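Local coordinates for nascent polypeptide-associated complex subunit alpha-like UBA domain-containing protein (Chaetomium thermophilum, PDB 5NNP) that probably acts as the HYPK-type partner of the NatA N-terminal acetyltransferase, present here as the C-terminal UBA domain of the protein, bound to an acetyltransferase subunit, at residues N12-E17 with E27-H32; E16-S21 with K41-P46. All coordinates share one frame; numbering follows the deposited sequence.

From the N terminus, helix 8-18 is the part that both contacts share. Interaction 1 joins its middle to the end of helix 22-30 and so closes the turn between these two helices. Interaction 2 starts from the last turn of helix 8-18 and the residues after it, and reaches the end of helix 36-43 and beyond, closing a longer span that takes in helix 22-30. The two spans cross rather than nest: their segments share Glu16 and Glu17, and 27-32 falls inside the span of interaction 2. They meet physically at Leu28, whose CD2 lies 3.6 Å from Tyr43 CD2 and 4.2 Å from Leu18 CD1, so the three helices converge on one apolar core.

Interaction 1: N12-E17 with E27-H32; sequences NLLVEE and ELLKAH
Leu14 meets Leu28 and Leu29 in a purely apolar helix-helix contact near the centre of the domain, where helix 8-18 faces the last turn of helix 22-30. No hydrogen bond crosses the interface, and the nearest pair of CA atoms is Leu14 CA and Leu29 CA, 8.5 Å apart. A single methyl does the work on the first helix. Leu14 CD2 comes tip to tip against the branched end of Leu29, 3.4 Å from its CG, and reaches both of its methyls, with Leu29 CD1 at 3.8 Å and Leu29 CD2 at 3.9 Å. Leu29 presents this end because its CG stands anti to its own carbonyl carbon (chi1 -83°). The same Leu14 CD2 has a second neighbour in Leu28 CD2, at 4.2 Å. Leu28 is folded the other way, with CG beside its carbonyl carbon (chi1 174°), and its side chain also packs on Tyr43 of helix 36-43. In this compact three-helix UBA fold, leucines directed inward from successive helices build the hydrophobic centre, and Leu14 and Leu29 are both buried here. Ala25 adds to the packing on Leu14 from one turn earlier in helix 22-30, while Leu29 also rests on Asp10 and Val11 of helix 8-18. His32 N bonds back to Leu29 O at 3.0 Å. The imidazole of His32 brings its edge to Leu28 O, which lies in the ring plane, 3.2 Å from His32 CD2, and the ring leans on Lys38, Ala39 and Ala42 of helix 36-43.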
loop_
_atom_site.group_PDB
_atom_site.type_symbol
_atom_site.label_atom_id
_atom_site.label_comp_id
_atom_site.label_asym_id
_atom_site.label_seq_id
_atom_site.Cartn_x
_atom_site.Cartn_y
_atom_site.Cartn_z
ATOM N N ASN C 12 -29.555 -12.254 -22.744
ATOM C CA ASN C 12 -30.219 -11.021 -22.341
ATOM C C ASN C 12 -30.754 -11.107 -20.919
ATOM O O ASN C 12 -30.857 -10.098 -20.223
ATOM C CB ASN C 12 -31.353 -10.676 -23.301
ATOM C CG ASN C 12 -30.848 -10.287 -24.674
ATOM O OD1 ASN C 12 -29.673 -9.957 -24.843
ATOM N ND2 ASN C 12 -31.731 -10.324 -25.668
ATOM N N LEU C 13 -31.091 -12.320 -20.497
ATOM C CA LEU C 13 -31.583 -12.534 -19.149
ATOM C C LEU C 13 -30.445 -12.334 -18.157
ATOM O O LEU C 13 -30.597 -11.612 -17.177
ATOM C CB LEU C 13 -32.184 -13.927 -18.994
ATOM C CG LEU C 13 -32.680 -14.242 -17.577
ATOM C CD1 LEU C 13 -33.989 -13.526 -17.270
ATOM C CD2 LEU C 13 -32.821 -15.747 -17.380
ATOM N N LEU C 14 -29.306 -12.966 -18.417
ATOM C CA LEU C 14 -28.141 -12.801 -17.546
ATOM C C LEU C 14 -27.644 -11.361 -17.532
ATOM O O LEU C 14 -27.196 -10.866 -16.495
ATOM C CB LEU C 14 -27.007 -13.733 -17.968
ATOM C CG LEU C 14 -27.051 -15.147 -17.386
ATOM C CD1 LEU C 14 -28.292 -15.882 -17.833
ATOM C CD2 LEU C 14 -25.830 -15.905 -17.817
ATOM N N VAL C 15 -27.729 -10.689 -18.676
ATOM C CA VAL C 15 -27.286 -9.302 -18.764
ATOM C C VAL C 15 -28.121 -8.445 -17.822
ATOM O O VAL C 15 -27.584 -7.694 -17.012
ATOM C CB VAL C 15 -27.376 -8.741 -20.208
ATOM C CG1 VAL C 15 -27.285 -7.229 -20.195
ATOM C CG2 VAL C 15 -26.269 -9.315 -21.075
ATOM N N GLU C 16 -29.436 -8.596 -17.909
ATOM C CA GLU C 16 -30.350 -7.793 -17.112
ATOM C C GLU C 16 -30.342 -8.146 -15.618
ATOM O O GLU C 16 -30.461 -7.263 -14.767
ATOM C CB GLU C 16 -31.770 -7.921 -17.673
ATOM C CG GLU C 16 -32.864 -7.464 -16.727
ATOM C CD GLU C 16 -32.978 -5.949 -16.618
ATOM O OE1 GLU C 16 -32.433 -5.234 -17.491
ATOM O OE2 GLU C 16 -33.621 -5.478 -15.654
ATOM N N GLU C 17 -30.207 -9.427 -15.289
ATOM C CA GLU C 17 -30.432 -9.850 -13.904
ATOM C C GLU C 17 -29.134 -10.035 -13.121
ATOM O O GLU C 17 -29.160 -10.142 -11.900
ATOM C CB GLU C 17 -31.255 -11.151 -13.860
ATOM C CG GLU C 17 -32.678 -11.043 -14.416
ATOM C CD GLU C 17 -33.581 -10.138 -13.587
ATOM O OE1 GLU C 17 -34.411 -9.414 -14.183
ATOM O OE2 GLU C 17 -33.474 -10.151 -12.341
ATOM N N GLU C 27 -19.954 -15.729 -22.010
ATOM C CA GLU C 27 -18.856 -16.529 -21.513
ATOM C C GLU C 27 -19.303 -17.396 -20.331
ATOM O O GLU C 27 -18.960 -18.574 -20.269
ATOM C CB GLU C 27 -17.700 -15.612 -21.118
ATOM C CG GLU C 27 -16.486 -16.320 -20.595
ATOM C CD GLU C 27 -15.493 -15.359 -19.971
ATOM O OE1 GLU C 27 -15.627 -14.132 -20.192
ATOM O OE2 GLU C 27 -14.585 -15.834 -19.254
ATOM N N LEU C 28 -20.079 -16.817 -19.410
ATOM C CA LEU C 28 -20.541 -17.550 -18.231
ATOM C C LEU C 28 -21.461 -18.669 -18.674
ATOM O O LEU C 28 -21.339 -19.802 -18.213
ATOM C CB LEU C 28 -21.255 -16.628 -17.230
ATOM C CG LEU C 28 -21.925 -17.278 -15.996
ATOM C CD1 LEU C 28 -20.922 -18.037 -15.163
ATOM C CD2 LEU C 28 -22.672 -16.267 -15.110
ATOM N N LEU C 29 -22.386 -18.340 -19.568
ATOM C CA LEU C 29 -23.280 -19.334 -20.145
ATOM C C LEU C 29 -22.524 -20.436 -20.879
ATOM O O LEU C 29 -22.883 -21.613 -20.773
ATOM C CB LEU C 29 -24.260 -18.669 -21.096
ATOM C CG LEU C 29 -25.479 -18.056 -20.420
ATOM C CD1 LEU C 29 -26.230 -17.113 -21.362
ATOM C CD2 LEU C 29 -26.374 -19.174 -19.909
ATOM N N LYS C 30 -21.481 -20.062 -21.626
ATOM C CA LYS C 30 -20.712 -21.049 -22.380
ATOM C C LYS C 30 -19.966 -21.954 -21.396
ATOM O O LYS C 30 -19.674 -23.115 -21.688
ATOM C CB LYS C 30 -19.738 -20.377 -23.369
ATOM C CG LYS C 30 -19.177 -21.340 -24.441
ATOM C CD LYS C 30 -17.957 -20.797 -25.223
ATOM C CE LYS C 30 -17.257 -21.909 -26.048
ATOM N NZ LYS C 30 -16.070 -21.460 -26.850
ATOM N N ALA C 31 -19.683 -21.418 -20.218
ATOM C CA ALA C 31 -18.980 -22.153 -19.179
ATOM C C ALA C 31 -19.853 -23.244 -18.581
ATOM O O ALA C 31 -19.369 -24.135 -17.892
ATOM C CB ALA C 31 -18.528 -21.203 -18.104
ATOM N N HIS C 32 -21.150 -23.164 -18.840
ATOM C CA HIS C 32 -22.094 -24.098 -18.253
ATOM C C HIS C 32 -22.943 -24.758 -19.323
ATOM O O HIS C 32 -24.069 -25.184 -19.063
ATOM C CB HIS C 32 -22.972 -23.384 -17.230
ATOM C CG HIS C 32 -22.226 -22.941 -16.015
ATOM N ND1 HIS C 32 -22.102 -23.733 -14.892
ATOM C CD2 HIS C 32 -21.544 -21.802 -15.748
ATOM C CE1 HIS C 32 -21.385 -23.097 -13.983
ATOM N NE2 HIS C 32 -21.036 -21.922 -14.477
#

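Interaction 2: E16-S21 with K41-P46; sequences EELELS and KAYIQP
Apolar packing on the Tyr43 ring carries this contact: Leu18 and Leu20, from the C-terminal part of helix 8-18 and the loop that follows, close on the aromatic side chain from the last turn of helix 36-43. Leu18 puts CD1 over one face of the ring, while its other methyl, CD2, comes within 3.8 Å of Tyr43 CD1. Further along the ring, Leu20 CD2 lies 3.7 Å from the phenol oxygen, Tyr43 OH, and Leu20 CD1 approaches Tyr43 CE2 obliquely at 4.3 Å. With CG turned opposite the backbone nitrogen (chi1 -171°), the ring extends past both leucines. Leu18-Glu19-Leu20 probably corresponds to the Met-Gly-Phe/Tyr loop that follows the first helix in many UBA domains; Glu19 here takes positive phi, 62°. Replacing Tyr43 with an alanine would probably leave Leu18 and Leu20 without their shared aromatic partner and open a gap beside Leu28. No hydrogen bond crosses the contact; polar bonds lie within 41-46 or lead outward. Gln45 NE2 donates to Lys41 O at 2.8 Å, the carbonyl oxygen lying in the plane of the donor amide, and the same Gln45 NE2 also bonds Glu738 of the N-terminal acetyltransferase-like chain. Glu19 forms salt bridges with Lys686 and Lys688 of that same partner chain, and Ser21 OG caps Lys24 N at the start of helix 22-30.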
loop_
_atom_site.group_PDB
_atom_site.type_symbol
_atom_site.label_atom_id
_atom_site.label_comp_id
_atom_site.label_asym_id
_atom_site.label_seq_id
_atom_site.Cartn_x
_atom_site.Cartn_y
_atom_site.Cartn_z
ATOM N N GLU C 16 -29.436 -8.596 -17.909
ATOM C CA GLU C 16 -30.350 -7.793 -17.112
ATOM C C GLU C 16 -30.342 -8.146 -15.618
ATOM O O GLU C 16 -30.461 -7.263 -14.767
ATOM C CB GLU C 16 -31.770 -7.921 -17.673
ATOM C CG GLU C 16 -32.864 -7.464 -16.727
ATOM C CD GLU C 16 -32.978 -5.949 -16.618
ATOM O OE1 GLU C 16 -32.433 -5.234 -17.491
ATOM O OE2 GLU C 16 -33.621 -5.478 -15.654
ATOM N N GLU C 17 -30.207 -9.427 -15.289
ATOM C CA GLU C 17 -30.432 -9.850 -13.904
ATOM C C GLU C 17 -29.134 -10.035 -13.121
ATOM O O GLU C 17 -29.160 -10.142 -11.900
ATOM C CB GLU C 17 -31.255 -11.151 -13.860
ATOM C CG GLU C 17 -32.678 -11.043 -14.416
ATOM C CD GLU C 17 -33.581 -10.138 -13.587
ATOM O OE1 GLU C 17 -34.411 -9.414 -14.183
ATOM O OE2 GLU C 17 -33.474 -10.151 -12.341
ATOM N N LEU C 18 -28.004 -10.087 -13.824
ATOM C CA LEU C 18 -26.693 -10.176 -13.168
ATOM C C LEU C 18 -25.869 -8.927 -13.447
ATOM O O LEU C 18 -24.811 -8.726 -12.865
ATOM C CB LEU C 18 -25.932 -11.419 -13.625
ATOM C CG LEU C 18 -26.579 -12.730 -13.173
ATOM C CD1 LEU C 18 -25.883 -13.951 -13.754
ATOM C CD2 LEU C 18 -26.626 -12.792 -11.643
ATOM N N GLU C 19 -26.373 -8.089 -14.344
ATOM C CA GLU C 19 -25.739 -6.823 -14.675
ATOM C C GLU C 19 -24.361 -7.077 -15.264
ATOM O O GLU C 19 -23.389 -6.422 -14.912
ATOM C CB GLU C 19 -25.670 -5.902 -13.441
ATOM C CG GLU C 19 -27.060 -5.577 -12.858
ATOM C CD GLU C 19 -27.122 -4.295 -12.039
ATOM O OE1 GLU C 19 -26.166 -4.013 -11.279
ATOM O OE2 GLU C 19 -28.141 -3.576 -12.154
ATOM N N LEU C 20 -24.300 -8.042 -16.173
ATOM C CA LEU C 20 -23.066 -8.394 -16.856
ATOM C C LEU C 20 -23.026 -7.851 -18.279
ATOM O O LEU C 20 -24.057 -7.617 -18.894
ATOM C CB LEU C 20 -22.901 -9.909 -16.885
ATOM C CG LEU C 20 -22.851 -10.579 -15.519
ATOM C CD1 LEU C 20 -22.495 -12.035 -15.677
ATOM C CD2 LEU C 20 -21.847 -9.888 -14.638
ATOM N N SER C 21 -21.823 -7.658 -18.801
ATOM C CA SER C 21 -21.650 -7.329 -20.207
ATOM C C SER C 21 -22.120 -8.504 -21.036
ATOM O O SER C 21 -22.076 -9.641 -20.573
ATOM C CB SER C 21 -20.187 -7.019 -20.522
ATOM O OG SER C 21 -19.380 -8.178 -20.355
ATOM N N LYS C 41 -27.172 -20.235 -10.927
ATOM C CA LYS C 41 -27.001 -20.837 -9.612
ATOM C C LYS C 41 -25.523 -20.858 -9.202
ATOM O O LYS C 41 -25.187 -20.636 -8.040
ATOM C CB LYS C 41 -27.575 -22.254 -9.594
ATOM C CG LYS C 41 -29.092 -22.334 -9.641
ATOM C CD LYS C 41 -29.536 -23.777 -9.465
ATOM C CE LYS C 41 -31.022 -23.903 -9.227
ATOM N NZ LYS C 41 -31.336 -25.273 -8.751
ATOM N N ALA C 42 -24.645 -21.127 -10.165
ATOM C CA ALA C 42 -23.206 -21.191 -9.909
ATOM C C ALA C 42 -22.653 -19.823 -9.520
ATOM O O ALA C 42 -21.900 -19.688 -8.553
ATOM C CB ALA C 42 -22.477 -21.730 -11.136
ATOM N N TYR C 43 -23.058 -18.817 -10.290
ATOM C CA TYR C 43 -22.611 -17.443 -10.117
ATOM C C TYR C 43 -22.928 -16.823 -8.757
ATOM O O TYR C 43 -22.156 -16.006 -8.277
ATOM C CB TYR C 43 -23.220 -16.567 -11.213
ATOM C CG TYR C 43 -22.647 -15.173 -11.237
ATOM C CD1 TYR C 43 -23.249 -14.137 -10.534
ATOM C CD2 TYR C 43 -21.494 -14.895 -11.943
ATOM C CE1 TYR C 43 -22.718 -12.861 -10.544
ATOM C CE2 TYR C 43 -20.965 -13.637 -11.962
ATOM C CZ TYR C 43 -21.572 -12.621 -11.260
ATOM O OH TYR C 43 -21.026 -11.360 -11.294
ATOM N N ILE C 44 -24.058 -17.181 -8.144
ATOM C CA ILE C 44 -24.434 -16.594 -6.848
ATOM C C ILE C 44 -23.928 -17.392 -5.636
ATOM O O ILE C 44 -24.246 -17.054 -4.499
ATOM C CB ILE C 44 -25.967 -16.436 -6.700
ATOM C CG1 ILE C 44 -26.681 -17.781 -6.899
ATOM C CG2 ILE C 44 -26.500 -15.373 -7.647
ATOM C CD1 ILE C 44 -28.149 -17.753 -6.540
ATOM N N GLN C 45 -23.146 -18.442 -5.881
ATOM C CA GLN C 45 -22.489 -19.185 -4.801
ATOM C C GLN C 45 -21.216 -18.484 -4.352
ATOM O O GLN C 45 -20.359 -18.155 -5.170
ATOM C CB GLN C 45 -22.154 -20.611 -5.240
ATOM C CG GLN C 45 -23.310 -21.344 -5.874
ATOM C CD GLN C 45 -24.459 -21.567 -4.916
ATOM O OE1 GLN C 45 -24.266 -22.028 -3.791
ATOM N NE2 GLN C 45 -25.664 -21.236 -5.354
ATOM N N PRO C 46 -21.083 -18.259 -3.043
ATOM C CA PRO C 46 -19.914 -17.593 -2.451
ATOM C C PRO C 46 -18.633 -18.433 -2.498
ATOM O O PRO C 46 -18.705 -19.655 -2.655
ATOM C CB PRO C 46 -20.351 -17.355 -0.999
ATOM C CG PRO C 46 -21.390 -18.384 -0.743
ATOM C CD PRO C 46 -22.118 -18.560 -2.042
#